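Local coordinates for protein arsenite methyltransferase (Chlamydomonas reinhardtii, PDB 5EVJ) that probably methylates trivalent arsenic, transferring methyl groups from S-adenosylmethionine to arsenic triglutathione to give mono-, di- and trimethylated products, at residues L85-L90 and K103-K108. The protein carries 15 engineered substitutions. Sequence-based numbering, arbitrary orientation.
Sequences LRVLDL and KLVGEK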
ATOM      1  N   LEU A  85      10.877  -3.585  10.184  1.00 20.56           N
ATOM      2  CA  LEU A  85      10.622  -2.218   9.696  1.00 22.57           C
ATOM      3  C   LEU A  85       9.622  -1.383  10.537  1.00 22.13           C
ATOM      4  O   LEU A  85       8.904  -1.894  11.393  1.00 20.22           O
ATOM      5  CB  LEU A  85      10.122  -2.291   8.225  1.00 20.13           C
ATOM      6  CG  LEU A  85      11.137  -2.959   7.291  1.00 25.12           C
ATOM      7  CD1 LEU A  85      10.664  -2.991   5.828  1.00 18.77           C
ATOM      8  CD2 LEU A  85      12.606  -2.462   7.444  1.00 19.15           C
ATOM      9  N   ARG A  86       9.497  -0.109  10.198  1.00 25.21           N
ATOM     10  CA  ARG A  86       8.477   0.754  10.853  1.00 25.13           C
ATOM     11  C   ARG A  86       7.343   1.058   9.872  1.00 24.03           C
ATOM     12  O   ARG A  86       7.598   1.550   8.751  1.00 25.10           O
ATOM     13  CB  ARG A  86       9.133   2.027  11.350  1.00 26.44           C
ATOM     14  CG  ARG A  86      10.384   1.725  12.238  1.00 35.03           C
ATOM     15  CD  ARG A  86      11.294   2.941  12.442  1.00 37.02           C
ATOM     16  NE  ARG A  86      11.500   3.602  11.134  1.00 53.88           N
ATOM     17  CZ  ARG A  86      12.633   4.141  10.652  1.00 51.85           C
ATOM     18  NH1 ARG A  86      13.771   4.144  11.335  1.00 58.80           N
ATOM     19  NH2 ARG A  86      12.626   4.674   9.449  1.00 44.45           N
ATOM     20  N   VAL A  87       6.112   0.802  10.316  1.00 21.25           N
ATOM     21  CA  VAL A  87       4.976   0.867   9.515  1.00 21.81           C
ATOM     22  C   VAL A  87       4.000   1.862  10.069  1.00 24.93           C
ATOM     23  O   VAL A  87       3.668   1.817  11.238  1.00 27.92           O
ATOM     24  CB  VAL A  87       4.279  -0.509   9.543  1.00 21.93           C
ATOM     25  CG1 VAL A  87       2.928  -0.461   8.813  1.00 19.32           C
ATOM     26  CG2 VAL A  87       5.198  -1.571   8.933  1.00 19.47           C
ATOM     27  N   LEU A  88       3.445   2.691   9.199  1.00 26.17           N
ATOM     28  CA  LEU A  88       2.363   3.612   9.543  1.00 22.19           C
ATOM     29  C   LEU A  88       1.077   3.129   8.883  1.00 26.22           C
ATOM     30  O   LEU A  88       1.025   2.911   7.675  1.00 22.75           O
ATOM     31  CB  LEU A  88       2.728   5.016   9.055  1.00 22.83           C
ATOM     32  CG  LEU A  88       1.675   6.112   9.283  1.00 24.71           C
ATOM     33  CD1 LEU A  88       1.389   6.298  10.802  1.00 25.23           C
ATOM     34  CD2 LEU A  88       2.199   7.390   8.664  1.00 20.31           C
ATOM     35  N   ASP A  89       0.036   2.931   9.684  1.00 30.82           N
ATOM     36  CA  ASP A  89      -1.221   2.425   9.224  1.00 29.40           C
ATOM     37  C   ASP A  89      -2.191   3.600   9.300  1.00 30.49           C
ATOM     38  O   ASP A  89      -2.495   4.116  10.389  1.00 26.68           O
ATOM     39  CB  ASP A  89      -1.661   1.288  10.118  1.00 33.25           C
ATOM     40  CG  ASP A  89      -2.970   0.645   9.645  1.00 38.47           C
ATOM     41  OD1 ASP A  89      -3.187   0.660   8.435  1.00 39.77           O
ATOM     42  OD2 ASP A  89      -3.798   0.135  10.460  1.00 37.35           O
ATOM     43  N   LEU A  90      -2.573   4.108   8.128  1.00 30.38           N
ATOM     44  CA  LEU A  90      -3.480   5.247   8.031  1.00 29.84           C
ATOM     45  C   LEU A  90      -4.934   4.808   8.146  1.00 28.39           C
ATOM     46  O   LEU A  90      -5.384   4.071   7.332  1.00 30.02           O
ATOM     47  CB  LEU A  90      -3.322   5.952   6.694  1.00 28.86           C
ATOM     48  CG  LEU A  90      -1.989   6.638   6.341  1.00 30.34           C
ATOM     49  CD1 LEU A  90      -2.193   7.302   4.985  1.00 25.41           C
ATOM     50  CD2 LEU A  90      -1.497   7.657   7.355  1.00 26.12           C
ATOM     51  N   LYS A 103       2.492  -8.187  13.955  1.00 26.05           N
ATOM     52  CA  LYS A 103       3.075  -9.531  13.889  1.00 26.66           C
ATOM     53  C   LYS A 103       4.121  -9.676  12.800  1.00 30.76           C
ATOM     54  O   LYS A 103       5.243 -10.204  13.001  1.00 26.72           O
ATOM     55  CB  LYS A 103       2.009 -10.579  13.626  1.00 27.76           C
ATOM     56  CG  LYS A 103       2.703 -11.937  13.483  1.00 34.63           C
ATOM     57  CD  LYS A 103       1.756 -13.100  13.281  1.00 41.09           C
ATOM     58  CE  LYS A 103       2.503 -14.424  13.462  1.00 46.75           C
ATOM     59  NZ  LYS A 103       3.684 -14.529  12.528  1.00 51.85           N
ATOM     60  N   LEU A 104       3.757  -9.221  11.604  1.00 29.02           N
ATOM     61  CA  LEU A 104       4.637  -9.560  10.469  1.00 27.03           C
ATOM     62  C   LEU A 104       5.907  -8.789  10.469  1.00 24.95           C
ATOM     63  O   LEU A 104       6.855  -9.198   9.776  1.00 22.98           O
ATOM     64  CB  LEU A 104       3.906  -9.420   9.088  1.00 30.18           C
ATOM     65  CG  LEU A 104       2.829 -10.485   8.830  1.00 32.31           C
ATOM     66  CD1 LEU A 104       2.257 -10.271   7.448  1.00 37.53           C
ATOM     67  CD2 LEU A 104       3.424 -11.878   8.939  1.00 31.27           C
ATOM     68  N   VAL A 105       5.944  -7.645  11.166  1.00 23.86           N
ATOM     69  CA  VAL A 105       7.252  -6.982  11.307  1.00 25.66           C
ATOM     70  C   VAL A 105       8.143  -7.561  12.391  1.00 27.86           C
ATOM     71  O   VAL A 105       9.313  -7.071  12.576  1.00 26.17           O
ATOM     72  CB  VAL A 105       7.174  -5.462  11.585  1.00 23.29           C
ATOM     73  CG1 VAL A 105       6.408  -4.796  10.445  1.00 24.47           C
ATOM     74  CG2 VAL A 105       6.517  -5.191  12.934  1.00 19.61           C
ATOM     75  N   GLY A 106       7.626  -8.549  13.137  1.00 25.39           N
ATOM     76  CA  GLY A 106       8.457  -9.046  14.258  1.00 28.32           C
ATOM     77  C   GLY A 106       8.609  -8.101  15.456  1.00 29.95           C
ATOM     78  O   GLY A 106       8.153  -6.922  15.473  1.00 30.01           O
ATOM     79  N   GLU A 107       9.271  -8.617  16.470  1.00 33.00           N
ATOM     80  CA  GLU A 107       9.402  -7.909  17.744  1.00 35.49           C
ATOM     81  C   GLU A 107      10.238  -6.663  17.622  1.00 30.00           C
ATOM     82  O   GLU A 107      10.035  -5.711  18.325  1.00 27.46           O
ATOM     83  CB  GLU A 107      10.005  -8.855  18.769  1.00 40.09           C
ATOM     84  CG  GLU A 107      10.003  -8.289  20.180  1.00 47.99           C
ATOM     85  CD  GLU A 107      10.078  -9.381  21.243  1.00 47.07           C
ATOM     86  OE1 GLU A 107      10.467 -10.513  20.901  1.00 47.67           O
ATOM     87  OE2 GLU A 107       9.738  -9.089  22.408  1.00 45.82           O
ATOM     88  N   LYS A 108      11.120  -6.634  16.647  1.00 31.58           N
ATOM     89  CA  LYS A 108      12.001  -5.490  16.499  1.00 33.81           C
ATOM     90  C   LYS A 108      11.412  -4.412  15.584  1.00 30.94           C
ATOM     91  O   LYS A 108      11.893  -3.299  15.560  1.00 26.22           O
ATOM     92  CB  LYS A 108      13.380  -5.940  16.028  1.00 34.10           C
ATOM     93  CG  LYS A 108      14.300  -6.329  17.189  1.00 42.02           C
ATOM     94  CD  LYS A 108      15.563  -7.091  16.731  1.00 45.84           C
ATOM     95  CE  LYS A 108      16.452  -7.452  17.919  1.00 44.82           C
ATOM     96  NZ  LYS A 108      17.850  -7.785  17.523  1.00 42.52           N
TER
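V105, just past the end of helix 96-104, reaches the first strand of the methyltransferase domain mainly through its CG1 methyl. This CG1 lies 3.8 Å from CG2 of V87 and 3.9 Å from the backbone O of L85, so one branch touches both an apolar side chain and the backbone of the residue that precedes the strand. The two valines meet at a slant, branch against branch. In V105, CG1 stands anti to the carbonyl carbon (chi1 -58°), which directs this methyl at the strand; V87 offers CG2, which is likewise anti to its carbonyl carbon. The CB of L85 points away from V105, and its side chain touches D164 and L165 of strand 163-169; L85 meets V105 through its backbone O, with V105 CB 4.0 Å away from that O. Strand 86-90, helix 96-104 and strand 110-115 form a right-handed beta-alpha-beta unit of the Rossmann-like fold of S-adenosylmethionine-dependent methyltransferases, and the valine pair packs the residue that follows the helix against the start of strand 86-90, an inner strand of the sheet. There the chain turns off toward strand 110-115: G106, with a phi of 71°, breaks the helical path, and its N still donates to K103 O at 2.9 Å. Backbone hydrogen bonds of L85 with S110, and of V87 with S110 and T112, tie this part of the chain to strand 110-115, while N142 touches V105 from a loop.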